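Uronate dehydrogenase (Agrobacterium tumefaciens, PDB 3RFX) probably catalyses the NAD-dependent oxidation of uronic acids such as galacturonate and glucuronate to the corresponding aldarolactones. Local coordinates at residues F108-P119 / A130-C141; D183-R194 / F221-N229. The protein carries 1 engineered substitution. One frame throughout, in Å; residues are numbered along the deposited sequence.

Contact 1: F108-P119 / A130-C141; sequences FASSNHTIGYYP and ARPDGLAGVSKC. Engineered in segment 130-141: Ala136 (natural residue Tyr).
His113 and Asp133 grip each other twice. Through its side chain, His113 ND1 gives a nearly straight bond (163°) to Asp133 OD2, 2.7 Å away. That oxygen sits at the ring edge, in the ring plane, and offers its syn lone pair, while the carboxylate plane is turned 53° from the ring. Through the backbone, Asp133 N returns a bond to His113 O, 3.1 Å long. Two more backbone bonds follow. Arg131 N donates to Thr114 O at 2.9 Å. Tyr117 N, within the type I turn from Ile115 to Tyr118, donates to Arg131 O at 3.1 Å. From the helix, Lys140 NZ donates to Ala109 O at 2.8 Å, in line with the carbonyl.

That lysine and Ala136, an engineered replacement of the natural tyrosine, occupy the positions expected for the Tyr-x-x-x-Lys motif of the extended short-chain dehydrogenase/reductase superfamily, built on a Rossmann fold.

Apolar packing follows the lysine stem. A bend at chi2 (-63°) carries Lys140 CD beside Phe108 CZ, 3.9 Å away, while Thr114 CG2 rests 3.7 Å from Lys140 CB. At the other end of the contact, Arg131 CD makes a CH-pi contact over the face of Tyr118, 3.7 Å from the ring centroid; Arg131 NH2 continues to a salt bridge with Asp152 of the second subunit.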
loop_
_atom_site.group_PDB
_atom_site.type_symbol
_atom_site.label_atom_id
_atom_site.label_comp_id
_atom_site.label_asym_id
_atom_site.label_seq_id
_atom_site.Cartn_x
_atom_site.Cartn_y
_atom_site.Cartn_z
ATOM N N PHE A 108 -4.890 26.899 10.018
ATOM C CA PHE A 108 -5.815 26.433 11.043
ATOM C C PHE A 108 -5.071 25.655 12.127
ATOM O O PHE A 108 -4.342 24.718 11.825
ATOM C CB PHE A 108 -6.880 25.536 10.409
ATOM C CG PHE A 108 -7.805 24.883 11.400
ATOM C CD1 PHE A 108 -8.421 25.626 12.397
ATOM C CD2 PHE A 108 -8.086 23.526 11.318
ATOM C CE1 PHE A 108 -9.292 25.029 13.300
ATOM C CE2 PHE A 108 -8.957 22.920 12.223
ATOM C CZ PHE A 108 -9.564 23.674 13.206
ATOM N N ALA A 109 -5.256 26.047 13.386
ATOM C CA ALA A 109 -4.719 25.270 14.503
ATOM C C ALA A 109 -5.594 24.047 14.754
ATOM O O ALA A 109 -6.536 24.101 15.541
ATOM C CB ALA A 109 -4.642 26.126 15.767
ATOM N N SER A 110 -5.318 22.953 14.054
ATOM C CA SER A 110 -5.955 21.692 14.386
ATOM C C SER A 110 -5.156 21.114 15.556
ATOM O O SER A 110 -4.412 21.834 16.229
ATOM C CB SER A 110 -5.951 20.733 13.190
ATOM O OG SER A 110 -6.755 19.589 13.451
ATOM N N SER A 111 -5.269 19.813 15.781
ATOM C CA SER A 111 -4.681 19.245 16.987
ATOM C C SER A 111 -4.316 17.781 16.821
ATOM O O SER A 111 -4.978 17.058 16.079
ATOM C CB SER A 111 -5.696 19.368 18.130
ATOM O OG SER A 111 -5.209 18.730 19.287
ATOM N N ASN A 112 -3.283 17.340 17.539
ATOM C CA ASN A 112 -2.998 15.912 17.636
ATOM C C ASN A 112 -4.188 15.153 18.216
ATOM O O ASN A 112 -4.311 13.941 18.033
ATOM C CB ASN A 112 -1.751 15.663 18.502
ATOM C CG ASN A 112 -1.978 16.025 19.969
ATOM O OD1 ASN A 112 -2.465 15.210 20.750
ATOM N ND2 ASN A 112 -1.646 17.255 20.337
ATOM N N HIS A 113 -5.073 15.851 18.926
ATOM C CA HIS A 113 -6.203 15.163 19.546
ATOM C C HIS A 113 -7.211 14.589 18.551
ATOM O O HIS A 113 -8.072 13.794 18.925
ATOM C CB HIS A 113 -6.842 16.029 20.633
ATOM C CG HIS A 113 -5.885 16.336 21.739
ATOM N ND1 HIS A 113 -5.379 15.353 22.563
ATOM C CD2 HIS A 113 -5.286 17.490 22.112
ATOM C CE1 HIS A 113 -4.524 15.895 23.413
ATOM N NE2 HIS A 113 -4.453 17.190 23.165
ATOM N N THR A 114 -7.075 14.959 17.280
ATOM C CA THR A 114 -7.857 14.321 16.222
ATOM C C THR A 114 -7.486 12.846 16.031
ATOM O O THR A 114 -8.251 12.080 15.449
ATOM C CB THR A 114 -7.648 15.022 14.864
ATOM O OG1 THR A 114 -6.252 15.018 14.539
ATOM C CG2 THR A 114 -8.148 16.472 14.918
ATOM N N ILE A 115 -6.293 12.469 16.491
ATOM C CA ILE A 115 -5.792 11.106 16.328
ATOM C C ILE A 115 -5.297 10.554 17.668
ATOM O O ILE A 115 -4.480 9.631 17.720
ATOM C CB ILE A 115 -4.690 11.023 15.220
ATOM C CG1 ILE A 115 -3.601 12.098 15.394
ATOM C CG2 ILE A 115 -5.348 11.230 13.831
ATOM C CD1 ILE A 115 -2.534 11.817 16.478
ATOM N N GLY A 116 -5.816 11.118 18.753
ATOM C CA GLY A 116 -5.312 10.807 20.081
ATOM C C GLY A 116 -5.372 9.356 20.526
ATOM O O GLY A 116 -4.578 8.948 21.380
ATOM N N TYR A 117 -6.299 8.569 19.987
ATOM C CA TYR A 117 -6.401 7.161 20.404
ATOM C C TYR A 117 -5.425 6.191 19.730
ATOM O O TYR A 117 -5.386 5.011 20.091
ATOM C CB TYR A 117 -7.845 6.625 20.308
ATOM C CG TYR A 117 -8.640 6.833 21.588
ATOM C CD1 TYR A 117 -8.424 6.020 22.703
ATOM C CD2 TYR A 117 -9.580 7.849 21.692
ATOM C CE1 TYR A 117 -9.141 6.210 23.885
ATOM C CE2 TYR A 117 -10.313 8.043 22.870
ATOM C CZ TYR A 117 -10.082 7.222 23.960
ATOM O OH TYR A 117 -10.789 7.418 25.132
ATOM N N TYR A 118 -4.637 6.658 18.761
ATOM C CA TYR A 118 -3.599 5.788 18.190
ATOM C C TYR A 118 -2.513 5.537 19.228
ATOM O O TYR A 118 -2.185 6.429 20.007
ATOM C CB TYR A 118 -2.965 6.404 16.937
ATOM C CG TYR A 118 -3.827 6.296 15.695
ATOM C CD1 TYR A 118 -3.835 5.131 14.933
ATOM C CD2 TYR A 118 -4.623 7.363 15.282
ATOM C CE1 TYR A 118 -4.619 5.019 13.793
ATOM C CE2 TYR A 118 -5.409 7.266 14.131
ATOM C CZ TYR A 118 -5.403 6.092 13.399
ATOM O OH TYR A 118 -6.174 5.984 12.262
ATOM N N PRO A 119 -1.942 4.320 19.237
ATOM C CA PRO A 119 -0.823 3.992 20.132
ATOM C C PRO A 119 0.403 4.788 19.718
ATOM O O PRO A 119 0.556 5.098 18.535
ATOM C CB PRO A 119 -0.555 2.505 19.860
ATOM C CG PRO A 119 -1.672 2.027 19.000
ATOM C CD PRO A 119 -2.297 3.210 18.336
ATOM N N ALA A 130 -9.348 9.396 11.345
ATOM C CA ALA A 130 -9.367 10.087 12.633
ATOM C C ALA A 130 -9.689 9.128 13.784
ATOM O O ALA A 130 -10.499 8.215 13.637
ATOM C CB ALA A 130 -10.377 11.231 12.614
ATOM N N ARG A 131 -9.045 9.347 14.928
ATOM C CA ARG A 131 -9.413 8.652 16.163
ATOM C C ARG A 131 -9.379 9.671 17.291
ATOM O O ARG A 131 -8.467 9.671 18.107
ATOM C CB ARG A 131 -8.466 7.469 16.442
ATOM C CG ARG A 131 -8.680 6.294 15.453
ATOM C CD ARG A 131 -7.884 5.053 15.837
ATOM N NE ARG A 131 -8.357 4.407 17.064
ATOM C CZ ARG A 131 -7.703 3.417 17.673
ATOM N NH1 ARG A 131 -6.554 2.970 17.170
ATOM N NH2 ARG A 131 -8.184 2.878 18.785
ATOM N N PRO A 132 -10.374 10.570 17.310
ATOM C CA PRO A 132 -10.393 11.702 18.243
ATOM C C PRO A 132 -10.533 11.213 19.684
ATOM O O PRO A 132 -11.238 10.232 19.940
ATOM C CB PRO A 132 -11.648 12.493 17.841
ATOM C CG PRO A 132 -12.180 11.860 16.596
ATOM C CD PRO A 132 -11.588 10.488 16.473
ATOM N N ASP A 133 -9.866 11.891 20.609
ATOM C CA ASP A 133 -9.815 11.406 21.991
ATOM C C ASP A 133 -10.779 12.113 22.939
ATOM O O ASP A 133 -10.744 11.883 24.145
ATOM C CB ASP A 133 -8.384 11.439 22.535
ATOM C CG ASP A 133 -7.763 12.816 22.478
ATOM O OD1 ASP A 133 -8.502 13.822 22.519
ATOM O OD2 ASP A 133 -6.518 12.896 22.406
ATOM N N GLY A 134 -11.646 12.957 22.385
ATOM C CA GLY A 134 -12.694 13.613 23.153
ATOM C C GLY A 134 -13.444 14.597 22.266
ATOM O O GLY A 134 -13.236 14.611 21.050
ATOM N N LEU A 135 -14.305 15.424 22.853
ATOM C CA LEU A 135 -15.072 16.401 22.067
ATOM C C LEU A 135 -14.185 17.455 21.410
ATOM O O LEU A 135 -14.496 17.944 20.317
ATOM C CB LEU A 135 -16.129 17.094 22.931
ATOM C CG LEU A 135 -17.182 16.181 23.554
ATOM C CD1 LEU A 135 -18.047 16.985 24.527
ATOM C CD2 LEU A 135 -18.042 15.502 22.497
ATOM N N ALA A 136 -13.098 17.824 22.074
ATOM C CA ALA A 136 -12.182 18.794 21.487
ATOM C C ALA A 136 -11.581 18.250 20.190
ATOM O O ALA A 136 -11.589 18.937 19.164
ATOM C CB ALA A 136 -11.098 19.199 22.463
ATOM N N GLY A 137 -11.079 17.016 20.226
ATOM C CA GLY A 137 -10.582 16.375 19.012
ATOM C C GLY A 137 -11.642 16.258 17.923
ATOM O O GLY A 137 -11.379 16.542 16.741
ATOM N N VAL A 138 -12.844 15.832 18.304
ATOM C CA VAL A 138 -13.942 15.716 17.342
ATOM C C VAL A 138 -14.200 17.068 16.678
ATOM O O VAL A 138 -14.426 17.147 15.467
ATOM C CB VAL A 138 -15.247 15.216 18.022
ATOM C CG1 VAL A 138 -16.451 15.321 17.069
ATOM C CG2 VAL A 138 -15.085 13.778 18.519
ATOM N N SER A 139 -14.154 18.142 17.466
ATOM C CA SER A 139 -14.425 19.470 16.922
ATOM C C SER A 139 -13.294 19.952 16.017
ATOM O O SER A 139 -13.532 20.696 15.060
ATOM C CB SER A 139 -14.705 20.491 18.032
ATOM O OG SER A 139 -13.508 20.918 18.643
ATOM N N LYS A 140 -12.065 19.520 16.291
ATOM C CA LYS A 140 -10.964 19.868 15.394
ATOM C C LYS A 140 -11.098 19.110 14.063
ATOM O O LYS A 140 -10.780 19.656 12.998
ATOM C CB LYS A 140 -9.600 19.645 16.061
ATOM C CG LYS A 140 -9.304 20.612 17.243
ATOM C CD LYS A 140 -9.235 22.074 16.774
ATOM C CE LYS A 140 -8.737 23.022 17.884
ATOM N NZ LYS A 140 -8.580 24.430 17.395
ATOM N N CYS A 141 -11.593 17.874 14.125
ATOM C CA CYS A 141 -11.970 17.131 12.922
ATOM C C CYS A 141 -13.036 17.892 12.125
ATOM O O CYS A 141 -12.982 17.945 10.894
ATOM C CB CYS A 141 -12.510 15.750 13.270
ATOM S SG CYS A 141 -11.239 14.579 13.868
#

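Contact 2: D183-R194 / F221-N229; sequences DDFVSLIEAVFR and FLGWKPKDN
Trp224 lays a face against Leu188 and turns an edge to Ser187, both on helix 182-194. The helix is one of those packed on the parallel sheet of this Rossmann fold, and the segment 221-229 runs along its flank. With CG anti to the backbone N (chi1 171°), the indole of Trp224 reaches over Leu188, whose CB sits above the five-membered ring of Trp224, 3.9 Å from its centroid. Pro226 CD covers the opposite face, so the ring is sandwiched. At the edge, Trp224 NE1 donates to Ser187 OG at 2.9 Å, with the hydroxyl oxygen almost exactly in the ring plane; the bond helps to fix how the indole is rotated between its two covers.

Near the start of the helix, Asp184 points its carboxylate at two consecutive backbone amides. Asp184 OD1 accepts from Lys227 N at 2.8 Å, in a nearly straight bond (173°) that arrives well out of the carboxylate plane. Asp184 OD2 takes Asp228 N on its syn lone pair at 3.0 Å, and Ser207 OG is a further partner of the same oxygen. Asp228 and Asp183 bring their own carboxylates close together. Two waters bridge them, one only weakly bound on the Asp183 side, while Arg22 forms a salt bridge with Asp183 and Ser181 bonds to Asp228, which probably eases the repulsion.

At the other end Leu222 spreads its methyls: Leu222 CD2 lies 4.1 Å from Leu188 CD1 and also faces Val192 CG2, whereas CD1 abuts the carbonyl oxygen of Ala191. Chi1 (86°) turns the otherwise straight chain of Arg194 back, so that Ala191 CB lies against the middle of the guanidinium face. Arg194 NH2 donates to Leu222 O at 3.1 Å and weakly to Gly223 O, while Arg194 NE reaches a water, 2.7 Å away, that donates in turn to Ala191 O and Leu222 O.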
loop_
_atom_site.group_PDB
_atom_site.type_symbol
_atom_site.label_atom_id
_atom_site.label_comp_id
_atom_site.label_asym_id
_atom_site.label_seq_id
_atom_site.Cartn_x
_atom_site.Cartn_y
_atom_site.Cartn_z
ATOM N N ASP A 183 10.011 28.497 17.107
ATOM C CA ASP A 183 10.731 28.756 15.860
ATOM C C ASP A 183 10.183 27.939 14.691
ATOM O O ASP A 183 10.047 28.454 13.578
ATOM C CB ASP A 183 12.222 28.455 16.004
ATOM C CG ASP A 183 12.989 29.571 16.696
ATOM O OD1 ASP A 183 12.404 30.639 16.974
ATOM O OD2 ASP A 183 14.191 29.367 16.954
ATOM N N ASP A 184 9.905 26.660 14.928
ATOM C CA ASP A 184 9.435 25.791 13.840
ATOM C C ASP A 184 7.993 26.080 13.433
ATOM O O ASP A 184 7.635 25.939 12.265
ATOM C CB ASP A 184 9.632 24.303 14.185
ATOM C CG ASP A 184 11.091 23.874 14.101
ATOM O OD1 ASP A 184 11.862 24.499 13.349
ATOM O OD2 ASP A 184 11.477 22.899 14.779
ATOM N N PHE A 185 7.157 26.505 14.379
ATOM C CA PHE A 185 5.789 26.866 14.030
ATOM C C PHE A 185 5.816 28.178 13.236
ATOM O O PHE A 185 5.114 28.329 12.238
ATOM C CB PHE A 185 4.907 26.977 15.280
ATOM C CG PHE A 185 3.431 26.979 14.992
ATOM C CD1 PHE A 185 2.951 26.873 13.689
ATOM C CD2 PHE A 185 2.517 27.087 16.023
ATOM C CE1 PHE A 185 1.598 26.882 13.429
ATOM C CE2 PHE A 185 1.153 27.097 15.768
ATOM C CZ PHE A 185 0.693 26.994 14.466
ATOM N N VAL A 186 6.659 29.112 13.662
ATOM C CA VAL A 186 6.810 30.364 12.929
ATOM C C VAL A 186 7.283 30.114 11.494
ATOM O O VAL A 186 6.719 30.662 10.547
ATOM C CB VAL A 186 7.750 31.338 13.649
ATOM C CG1 VAL A 186 8.058 32.549 12.754
ATOM C CG2 VAL A 186 7.105 31.787 14.963
ATOM N N SER A 187 8.305 29.283 11.327
ATOM C CA SER A 187 8.804 29.005 9.984
ATOM C C SER A 187 7.761 28.268 9.140
ATOM O O SER A 187 7.689 28.470 7.926
ATOM C CB SER A 187 10.127 28.237 10.022
ATOM O OG SER A 187 9.934 26.944 10.559
ATOM N N LEU A 188 6.941 27.430 9.769
ATOM C CA LEU A 188 5.875 26.753 9.024
ATOM C C LEU A 188 4.873 27.779 8.500
ATOM O O LEU A 188 4.448 27.728 7.340
ATOM C CB LEU A 188 5.155 25.715 9.899
ATOM C CG LEU A 188 3.888 25.128 9.265
ATOM C CD1 LEU A 188 4.229 24.363 7.981
ATOM C CD2 LEU A 188 3.120 24.246 10.247
ATOM N N ILE A 189 4.486 28.712 9.365
ATOM C CA ILE A 189 3.545 29.759 8.973
ATOM C C ILE A 189 4.101 30.588 7.808
ATOM O O ILE A 189 3.377 30.894 6.861
ATOM C CB ILE A 189 3.153 30.654 10.173
ATOM C CG1 ILE A 189 2.257 29.866 11.137
ATOM C CG2 ILE A 189 2.441 31.924 9.700
ATOM C CD1 ILE A 189 2.076 30.526 12.484
ATOM N N GLU A 190 5.388 30.918 7.860
ATOM C CA GLU A 190 6.024 31.649 6.761
ATOM C C GLU A 190 5.995 30.848 5.452
ATOM O O GLU A 190 5.722 31.393 4.376
ATOM C CB GLU A 190 7.453 32.056 7.139
ATOM C CG GLU A 190 7.466 33.016 8.335
ATOM C CD GLU A 190 8.843 33.227 8.936
ATOM O OE1 GLU A 190 9.743 32.386 8.705
ATOM O OE2 GLU A 190 9.016 34.232 9.660
ATOM N N ALA A 191 6.251 29.550 5.555
ATOM C CA ALA A 191 6.236 28.669 4.395
ATOM C C ALA A 191 4.835 28.541 3.814
ATOM O O ALA A 191 4.666 28.492 2.595
ATOM C CB ALA A 191 6.799 27.284 4.761
ATOM N N VAL A 192 3.827 28.498 4.679
ATOM C CA VAL A 192 2.450 28.356 4.212
ATOM C C VAL A 192 2.006 29.592 3.419
ATOM O O VAL A 192 1.375 29.472 2.359
ATOM C CB VAL A 192 1.472 28.097 5.380
ATOM C CG1 VAL A 192 0.017 28.314 4.924
ATOM C CG2 VAL A 192 1.671 26.691 5.934
ATOM N N PHE A 193 2.339 30.779 3.922
ATOM C CA PHE A 193 1.955 32.007 3.218
ATOM C C PHE A 193 2.773 32.311 1.958
ATOM O O PHE A 193 2.282 32.989 1.055
ATOM C CB PHE A 193 1.915 33.218 4.163
ATOM C CG PHE A 193 0.756 33.192 5.118
ATOM C CD1 PHE A 193 -0.548 33.206 4.641
ATOM C CD2 PHE A 193 0.962 33.141 6.485
ATOM C CE1 PHE A 193 -1.621 33.166 5.511
ATOM C CE2 PHE A 193 -0.110 33.109 7.360
ATOM C CZ PHE A 193 -1.401 33.117 6.872
ATOM N N ARG A 194 4.005 31.813 1.884
ATOM C CA ARG A 194 4.859 32.081 0.725
ATOM C C ARG A 194 4.535 31.189 -0.482
ATOM O O ARG A 194 4.879 31.529 -1.615
ATOM C CB ARG A 194 6.340 31.916 1.086
ATOM C CG ARG A 194 6.831 30.478 0.971
ATOM C CD ARG A 194 8.227 30.261 1.542
ATOM N NE ARG A 194 8.560 28.834 1.556
ATOM C CZ ARG A 194 9.560 28.296 2.247
ATOM N NH1 ARG A 194 10.350 29.062 2.996
ATOM N NH2 ARG A 194 9.768 26.988 2.195
ATOM N N PHE A 221 6.590 19.371 -1.167
ATOM C CA PHE A 221 6.469 20.493 -2.116
ATOM C C PHE A 221 6.554 21.873 -1.428
ATOM O O PHE A 221 6.936 22.867 -2.049
ATOM C CB PHE A 221 5.155 20.383 -2.908
ATOM C CG PHE A 221 3.936 20.800 -2.123
ATOM C CD1 PHE A 221 3.476 22.107 -2.176
ATOM C CD2 PHE A 221 3.251 19.888 -1.334
ATOM C CE1 PHE A 221 2.364 22.502 -1.454
ATOM C CE2 PHE A 221 2.138 20.272 -0.612
ATOM C CZ PHE A 221 1.691 21.586 -0.668
ATOM N N LEU A 222 6.201 21.933 -0.145
ATOM C CA LEU A 222 6.145 23.208 0.567
ATOM C C LEU A 222 7.537 23.738 0.928
ATOM O O LEU A 222 7.726 24.940 1.141
ATOM C CB LEU A 222 5.279 23.068 1.830
ATOM C CG LEU A 222 4.868 24.351 2.550
ATOM C CD1 LEU A 222 3.916 25.160 1.664
ATOM C CD2 LEU A 222 4.222 24.045 3.908
ATOM N N GLY A 223 8.509 22.837 1.001
ATOM C CA GLY A 223 9.887 23.206 1.268
ATOM C C GLY A 223 10.149 23.591 2.717
ATOM O O GLY A 223 11.134 24.256 3.011
ATOM N N TRP A 224 9.267 23.174 3.616
ATOM C CA TRP A 224 9.439 23.448 5.045
ATOM C C TRP A 224 10.047 22.254 5.762
ATOM O O TRP A 224 9.471 21.164 5.766
ATOM C CB TRP A 224 8.104 23.822 5.702
ATOM C CG TRP A 224 8.186 23.907 7.210
ATOM C CD1 TRP A 224 8.798 24.884 7.948
ATOM C CD2 TRP A 224 7.651 22.965 8.155
ATOM N NE1 TRP A 224 8.677 24.606 9.295
ATOM C CE2 TRP A 224 7.972 23.440 9.447
ATOM C CE3 TRP A 224 6.935 21.769 8.032
ATOM C CZ2 TRP A 224 7.601 22.759 10.608
ATOM C CZ3 TRP A 224 6.562 21.090 9.191
ATOM C CH2 TRP A 224 6.894 21.595 10.462
ATOM N N LYS A 225 11.216 22.466 6.354
ATOM C CA LYS A 225 11.886 21.459 7.184
ATOM C C LYS A 225 12.124 22.043 8.577
ATOM O O LYS A 225 12.899 22.985 8.729
ATOM C CB LYS A 225 13.240 21.075 6.582
ATOM C CG LYS A 225 13.175 20.448 5.193
ATOM C CD LYS A 225 12.769 18.978 5.243
ATOM C CE LYS A 225 12.786 18.375 3.841
ATOM N NZ LYS A 225 12.799 16.887 3.842
ATOM N N PRO A 226 11.460 21.493 9.600
ATOM C CA PRO A 226 11.716 22.014 10.952
ATOM C C PRO A 226 13.168 21.786 11.371
ATOM O O PRO A 226 13.801 20.846 10.891
ATOM C CB PRO A 226 10.754 21.215 11.837
ATOM C CG PRO A 226 10.365 20.017 11.034
ATOM C CD PRO A 226 10.476 20.398 9.584
ATOM N N LYS A 227 13.689 22.635 12.254
ATOM C CA LYS A 227 15.107 22.606 12.599
ATOM C C LYS A 227 15.385 22.191 14.050
ATOM O O LYS A 227 16.485 21.749 14.368
ATOM C CB LYS A 227 15.747 23.977 12.336
ATOM C CG LYS A 227 15.637 24.449 10.892
ATOM C CD LYS A 227 16.277 23.441 9.943
ATOM C CE LYS A 227 16.048 23.817 8.480
ATOM N NZ LYS A 227 16.700 22.835 7.573
ATOM N N ASP A 228 14.403 22.340 14.929
ATOM C CA ASP A 228 14.636 22.008 16.338
ATOM C C ASP A 228 14.394 20.521 16.586
ATOM O O ASP A 228 13.768 19.854 15.769
ATOM C CB ASP A 228 13.772 22.881 17.237
ATOM C CG ASP A 228 14.216 24.343 17.215
ATOM O OD1 ASP A 228 15.437 24.593 17.312
ATOM O OD2 ASP A 228 13.355 25.236 17.098
ATOM N N ASN A 229 14.903 20.001 17.702
ATOM C CA ASN A 229 14.853 18.561 17.956
ATOM C C ASN A 229 14.698 18.334 19.456
ATOM O O ASN A 229 15.602 18.663 20.237
ATOM C CB ASN A 229 16.146 17.922 17.455
ATOM C CG ASN A 229 16.124 16.398 17.509
ATOM O OD1 ASN A 229 15.266 15.786 18.149
ATOM N ND2 ASN A 229 17.077 15.782 16.822
HETATM O O HOH W 1 13.917 26.914 19.383
HETATM O O HOH W 2 15.744 27.197 15.814
HETATM O O HOH W 3 6.645 27.321 0.472
#

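In the fold
The two contacts lie on the two faces of one Rossmann sheet. Strand 105-111 places Phe108 in contact 1, whereas the preceding Val107 packs on Val192 of the helix in contact 2; that helix also rests on strand 158-163. The contacts are in series along the chain, with centres 22 Å apart and nearest atoms about 6 Å apart, and they do not touch. Contact 1 borders the cofactor: the side chain of Ala109 is about 6 Å from the bound NAD. Contact 2 is more remote, the side chain of Leu188 being about 13 Å from the bound NAD. Each also borders a different neighbour, contact 1 the second subunit and contact 2 the third.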